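Protein A6 homolog (Fowlpox virus, PDB 6BR8) binds phospholipids and probably plays an essential part in the transition of immature poxvirus virions to mature ones. Local coordinates at residues Lys212-Thr223 with Val235-Phe243. Sequence-based numbering, arbitrary orientation.
With 6OU ([(2~{R})-1-[2-azanylethoxy(oxidanyl)phosphoryl]oxy-3-hexadecanoyloxy-propan-2-yl] (~{Z})-octadec-9-enoate), chain C.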
loop_
_atom_site.group_PDB
_atom_site.type_symbol
_atom_site.label_atom_id
_atom_site.label_comp_id
_atom_site.label_asym_id
_atom_site.label_seq_id
_atom_site.Cartn_x
_atom_site.Cartn_y
_atom_site.Cartn_z
ATOM N N LYS A 212 -13.076 9.350 11.660
ATOM C CA LYS A 212 -13.202 7.908 11.518
ATOM C C LYS A 212 -14.543 7.515 10.903
ATOM O O LYS A 212 -14.592 6.635 10.037
ATOM C CB LYS A 212 -13.030 7.228 12.883
ATOM C CG LYS A 212 -12.690 5.759 12.754
ATOM C CD LYS A 212 -13.101 5.000 13.999
ATOM C CE LYS A 212 -12.519 3.587 13.957
ATOM N NZ LYS A 212 -12.748 2.909 15.264
ATOM N N THR A 213 -15.635 8.134 11.330
ATOM C CA THR A 213 -16.957 7.682 10.902
ATOM C C THR A 213 -17.126 7.872 9.393
ATOM O O THR A 213 -17.491 6.943 8.662
ATOM C CB THR A 213 -18.031 8.433 11.694
ATOM O OG1 THR A 213 -17.733 8.332 13.095
ATOM C CG2 THR A 213 -19.437 7.839 11.466
ATOM N N THR A 214 -16.776 9.049 8.895
ATOM C CA THR A 214 -16.697 9.238 7.454
ATOM C C THR A 214 -15.811 8.196 6.781
ATOM O O THR A 214 -16.191 7.605 5.770
ATOM C CB THR A 214 -16.184 10.632 7.163
ATOM O OG1 THR A 214 -17.122 11.563 7.726
ATOM C CG2 THR A 214 -16.067 10.822 5.642
ATOM N N LEU A 215 -14.600 7.972 7.292
ATOM C CA LEU A 215 -13.685 7.140 6.515
ATOM C C LEU A 215 -14.210 5.710 6.407
ATOM O O LEU A 215 -14.201 5.103 5.334
ATOM C CB LEU A 215 -12.291 7.151 7.135
ATOM C CG LEU A 215 -11.389 6.197 6.357
ATOM C CD1 LEU A 215 -11.137 6.716 4.969
ATOM C CD2 LEU A 215 -10.097 6.007 7.137
ATOM N N ILE A 216 -14.641 5.148 7.533
ATOM C CA ILE A 216 -15.209 3.805 7.529
ATOM C C ILE A 216 -16.419 3.756 6.609
ATOM O O ILE A 216 -16.546 2.860 5.764
ATOM C CB ILE A 216 -15.584 3.397 8.958
ATOM C CG1 ILE A 216 -14.329 3.347 9.832
ATOM C CG2 ILE A 216 -16.419 2.077 8.965
ATOM C CD1 ILE A 216 -13.418 2.191 9.532
ATOM N N SER A 217 -17.341 4.705 6.782
ATOM C CA SER A 217 -18.545 4.740 5.960
ATOM C C SER A 217 -18.209 4.704 4.481
ATOM O O SER A 217 -18.700 3.844 3.752
ATOM C CB SER A 217 -19.345 5.991 6.259
ATOM O OG SER A 217 -20.354 6.167 5.287
ATOM N N ILE A 218 -17.357 5.633 4.027
ATOM C CA ILE A 218 -16.955 5.676 2.625
ATOM C C ILE A 218 -16.427 4.325 2.175
ATOM O O ILE A 218 -16.888 3.763 1.175
ATOM C CB ILE A 218 -15.899 6.769 2.410
ATOM C CG1 ILE A 218 -16.554 8.148 2.370
ATOM C CG2 ILE A 218 -15.084 6.472 1.158
ATOM C CD1 ILE A 218 -15.550 9.261 2.315
ATOM N N VAL A 219 -15.427 3.791 2.889
ATOM C CA VAL A 219 -14.841 2.539 2.437
ATOM C C VAL A 219 -15.856 1.397 2.510
ATOM O O VAL A 219 -15.919 0.554 1.607
ATOM C CB VAL A 219 -13.558 2.258 3.228
ATOM C CG1 VAL A 219 -12.903 0.963 2.771
ATOM C CG2 VAL A 219 -12.609 3.435 3.022
ATOM N N GLN A 220 -16.706 1.380 3.540
ATOM C CA GLN A 220 -17.703 0.323 3.622
ATOM C C GLN A 220 -18.682 0.409 2.463
ATOM O O GLN A 220 -19.129 -0.623 1.944
ATOM C CB GLN A 220 -18.469 0.387 4.948
ATOM C CG GLN A 220 -19.541 -0.731 5.056
ATOM C CD GLN A 220 -18.906 -2.078 5.342
ATOM O OE1 GLN A 220 -18.168 -2.224 6.308
ATOM N NE2 GLN A 220 -19.160 -3.060 4.482
ATOM N N CYS A 221 -19.072 1.629 2.079
ATOM C CA CYS A 221 -19.985 1.791 0.957
ATOM C C CYS A 221 -19.332 1.424 -0.355
ATOM O O CYS A 221 -20.037 1.086 -1.304
ATOM C CB CYS A 221 -20.513 3.225 0.882
ATOM S SG CYS A 221 -21.724 3.561 2.153
ATOM N N ILE A 222 -18.005 1.473 -0.429
ATOM C CA ILE A 222 -17.324 0.971 -1.610
ATOM C C ILE A 222 -17.400 -0.544 -1.646
ATOM O O ILE A 222 -17.782 -1.137 -2.662
ATOM C CB ILE A 222 -15.864 1.464 -1.648
ATOM C CG1 ILE A 222 -15.807 2.996 -1.816
ATOM C CG2 ILE A 222 -15.090 0.762 -2.775
ATOM C CD1 ILE A 222 -14.364 3.576 -1.728
ATOM N N THR A 223 -17.063 -1.198 -0.525
ATOM C CA THR A 223 -17.093 -2.656 -0.538
ATOM C C THR A 223 -18.501 -3.167 -0.731
ATOM O O THR A 223 -18.680 -4.205 -1.360
ATOM C CB THR A 223 -16.475 -3.262 0.733
ATOM O OG1 THR A 223 -17.362 -3.117 1.849
ATOM C CG2 THR A 223 -15.163 -2.600 1.039
ATOM N N VAL A 235 -17.844 -8.031 3.931
ATOM C CA VAL A 235 -16.616 -7.559 4.543
ATOM C C VAL A 235 -17.009 -6.528 5.591
ATOM O O VAL A 235 -17.901 -5.701 5.357
ATOM C CB VAL A 235 -15.670 -6.996 3.464
ATOM C CG1 VAL A 235 -14.421 -6.388 4.048
ATOM C CG2 VAL A 235 -15.262 -8.114 2.521
ATOM N N ASP A 236 -16.400 -6.616 6.775
ATOM C CA ASP A 236 -16.685 -5.685 7.870
ATOM C C ASP A 236 -15.506 -4.711 7.987
ATOM O O ASP A 236 -14.506 -4.969 8.667
ATOM C CB ASP A 236 -16.961 -6.463 9.156
ATOM C CG ASP A 236 -17.456 -5.585 10.304
ATOM O OD1 ASP A 236 -17.105 -4.383 10.368
ATOM O OD2 ASP A 236 -18.175 -6.124 11.174
ATOM N N ILE A 237 -15.645 -3.555 7.338
ATOM C CA ILE A 237 -14.561 -2.580 7.328
ATOM C C ILE A 237 -14.227 -2.129 8.746
ATOM O O ILE A 237 -13.047 -2.055 9.137
ATOM C CB ILE A 237 -14.924 -1.386 6.431
ATOM C CG1 ILE A 237 -15.117 -1.849 4.991
ATOM C CG2 ILE A 237 -13.795 -0.357 6.472
ATOM C CD1 ILE A 237 -13.809 -2.459 4.395
ATOM N N GLU A 238 -15.253 -1.765 9.521
ATOM C CA GLU A 238 -15.028 -1.330 10.899
ATOM C C GLU A 238 -14.189 -2.361 11.646
ATOM O O GLU A 238 -13.143 -2.035 12.216
ATOM C CB GLU A 238 -16.379 -1.079 11.599
ATOM C CG GLU A 238 -16.361 -0.859 13.132
ATOM C CD GLU A 238 -15.741 0.480 13.541
ATOM O OE1 GLU A 238 -15.908 1.459 12.805
ATOM O OE2 GLU A 238 -15.144 0.575 14.621
ATOM N N PHE A 239 -14.565 -3.627 11.561
ATOM C CA PHE A 239 -13.806 -4.649 12.270
ATOM C C PHE A 239 -12.371 -4.773 11.753
ATOM O O PHE A 239 -11.436 -4.949 12.541
ATOM C CB PHE A 239 -14.511 -5.982 12.156
ATOM C CG PHE A 239 -13.664 -7.110 12.581
ATOM C CD1 PHE A 239 -13.522 -7.395 13.927
ATOM C CD2 PHE A 239 -13.010 -7.896 11.650
ATOM C CE1 PHE A 239 -12.739 -8.455 14.338
ATOM C CE2 PHE A 239 -12.235 -8.948 12.053
ATOM C CZ PHE A 239 -12.095 -9.230 13.396
ATOM N N ILE A 240 -12.172 -4.714 10.437
ATOM C CA ILE A 240 -10.816 -4.768 9.909
ATOM C C ILE A 240 -9.992 -3.601 10.431
ATOM O O ILE A 240 -8.820 -3.763 10.811
ATOM C CB ILE A 240 -10.839 -4.773 8.372
ATOM C CG1 ILE A 240 -11.402 -6.098 7.850
ATOM C CG2 ILE A 240 -9.419 -4.466 7.833
ATOM C CD1 ILE A 240 -11.617 -6.120 6.362
ATOM N N PHE A 241 -10.579 -2.401 10.435
ATOM C CA PHE A 241 -9.828 -1.205 10.812
ATOM C C PHE A 241 -9.513 -1.215 12.307
ATOM O O PHE A 241 -8.390 -0.893 12.722
ATOM C CB PHE A 241 -10.610 0.057 10.425
ATOM C CG PHE A 241 -10.338 0.544 9.022
ATOM C CD1 PHE A 241 -10.308 -0.339 7.961
ATOM C CD2 PHE A 241 -10.117 1.877 8.765
ATOM C CE1 PHE A 241 -10.057 0.091 6.664
ATOM C CE2 PHE A 241 -9.869 2.321 7.463
ATOM C CZ PHE A 241 -9.845 1.407 6.406
ATOM N N ASP A 242 -10.492 -1.589 13.133
ATOM C CA ASP A 242 -10.218 -1.726 14.557
ATOM C C ASP A 242 -9.184 -2.797 14.813
ATOM O O ASP A 242 -8.458 -2.722 15.803
ATOM C CB ASP A 242 -11.483 -2.048 15.349
ATOM C CG ASP A 242 -12.437 -0.867 15.437
ATOM O OD1 ASP A 242 -13.594 -1.082 15.857
ATOM O OD2 ASP A 242 -12.040 0.266 15.078
ATOM N N PHE A 243 -9.114 -3.802 13.946
ATOM C CA PHE A 243 -8.188 -4.909 14.148
ATOM C C PHE A 243 -6.751 -4.473 13.927
ATOM O O PHE A 243 -5.886 -4.696 14.782
ATOM C CB PHE A 243 -8.525 -6.044 13.200
ATOM C CG PHE A 243 -7.526 -7.159 13.226
ATOM C CD1 PHE A 243 -6.403 -7.127 12.406
ATOM C CD2 PHE A 243 -7.703 -8.235 14.075
ATOM C CE1 PHE A 243 -5.485 -8.135 12.432
ATOM C CE2 PHE A 243 -6.772 -9.276 14.097
ATOM C CZ PHE A 243 -5.668 -9.217 13.272
HETATM C C01 6OU C . -9.404 4.362 -0.352
HETATM C C02 6OU C . -10.072 3.415 -1.350
HETATM C C03 6OU C . -10.967 2.374 -0.678
HETATM C C04 6OU C . -11.043 1.055 -1.451
HETATM C C05 6OU C . -11.903 0.009 -0.740
HETATM C C06 6OU C . -11.452 -1.427 -1.010
HETATM C C07 6OU C . -11.677 -2.322 0.208
HETATM C C08 6OU C . -11.868 -3.788 -0.181
HETATM C C09 6OU C . -11.839 -4.729 1.025
HETATM C C10 6OU C . -10.627 -5.653 1.000
HETATM C C11 6OU C . -10.473 -6.435 2.298
HETATM C C12 6OU C . -10.529 -7.934 2.030
HETATM C C13 6OU C . -9.631 -8.725 2.970
HETATM C C14 6OU C . -10.401 -9.879 3.586
HETATM C C15 6OU C . -11.340 -9.431 4.697
HETATM C C16 6OU C . -10.963 -10.177 5.966
HETATM O O17 6OU C . -9.995 -10.851 5.948
HETATM O O18 6OU C . -11.724 -10.082 7.132
HETATM C C19 6OU C . -10.956 -9.883 8.284
HETATM C C20 6OU C . -10.689 -11.245 8.913
HETATM C C21 6OU C . -11.966 -11.737 9.597
HETATM O O22 6OU C . -12.550 -12.718 8.777
HETATM O O24 6OU C . -12.304 -14.897 10.117
HETATM O O25 6OU C . -13.935 -14.807 8.315
HETATM O O26 6OU C . -14.533 -13.579 10.469
HETATM C C27 6OU C . -15.342 -12.464 10.213
HETATM N N29 6OU C . -15.770 -10.193 11.069
HETATM O O30 6OU C . -9.597 -11.252 9.808
HETATM C C31 6OU C . -9.036 -10.047 10.270
HETATM O O32 6OU C . -9.532 -9.453 11.161
HETATM C C33 6OU C . -7.730 -9.505 9.686
HETATM C C34 6OU C . -7.906 -8.235 8.864
HETATM C C35 6OU C . -6.671 -7.961 8.019
HETATM C C36 6OU C . -6.954 -7.986 6.524
HETATM C C37 6OU C . -6.567 -6.668 5.872
HETATM C C38 6OU C . -6.735 -6.717 4.360
HETATM C C39 6OU C . -5.462 -6.251 3.655
HETATM C C40 6OU C . -5.737 -5.590 2.306
HETATM C C41 6OU C . -5.970 -6.461 1.345
HETATM C C42 6OU C . -6.837 -5.877 0.225
HETATM C C43 6OU C . -6.397 -4.479 -0.223
HETATM C C44 6OU C . -7.582 -3.543 -0.492
HETATM C C45 6OU C . -7.364 -2.108 0.010
HETATM C C46 6OU C . -6.130 -1.438 -0.594
HETATM C C47 6OU C . -6.075 0.047 -0.256
HETATM C C48 6OU C . -4.848 0.740 -0.838
HETATM C C49 6OU C . -4.587 2.106 -0.210
HETATM O O HOH W 1 -18.031 -1.945 8.731
#
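The side-chain amide of Q220 bridges to the other segment with both ends: OE1 accepts the backbone N-H of I237 at 3.0 Å (N to OE1), and NE2 gives a nearly straight bond (166°) to V235 O, which lies almost in the amide plane of Q220. This amide ties helix 212-223 to the N-terminal turn of helix 237-243 in a helix pair of the A6 fold; the two helical segments cross at 127° between their N-to-C directions, with a closest axis approach of 9.9 Å. Glutamine suits the place because it offers acceptor and donor together, and NE2 is also hydrogen-bonded to D224 OD1, just past the segment in helix 212-225. With CG anti to the backbone N (chi1 180°) and a bend at chi2, the amide is carried alongside I237. A water donates to D236 OD1 and accepts from E238 N, while D236 acts as N-cap, OD1 accepting from F239 N above the carboxylate plane.

I237 enters as a knob into the hole formed by I216, V219, Q220 and T223; its CD1 meets T223 CG2 tip to tip at 3.6 Å. Methyl groups of V219, T223 and I237 make the apolar contact here, with the aliphatic part of Q220 beside I237, and the layer continues into lipid: V219 CG1 lies 3.8 Å from the acyl carbon C05 of the bound phosphatidylethanolamine, and I222, T223 and I240 also line that pocket. Further along, I216 CD1 packs obliquely on the F241 ring, L215 CD2 sits at its edge, and Y208 of helix 197-210 touches both L215 and F241. The K212 end is charged: K212, extended beyond CG, makes a longer, weak salt bridge to E238 OE2 and a short one to D242, its NZ meeting the syn lone pair of D242 OD2 at 2.7 Å.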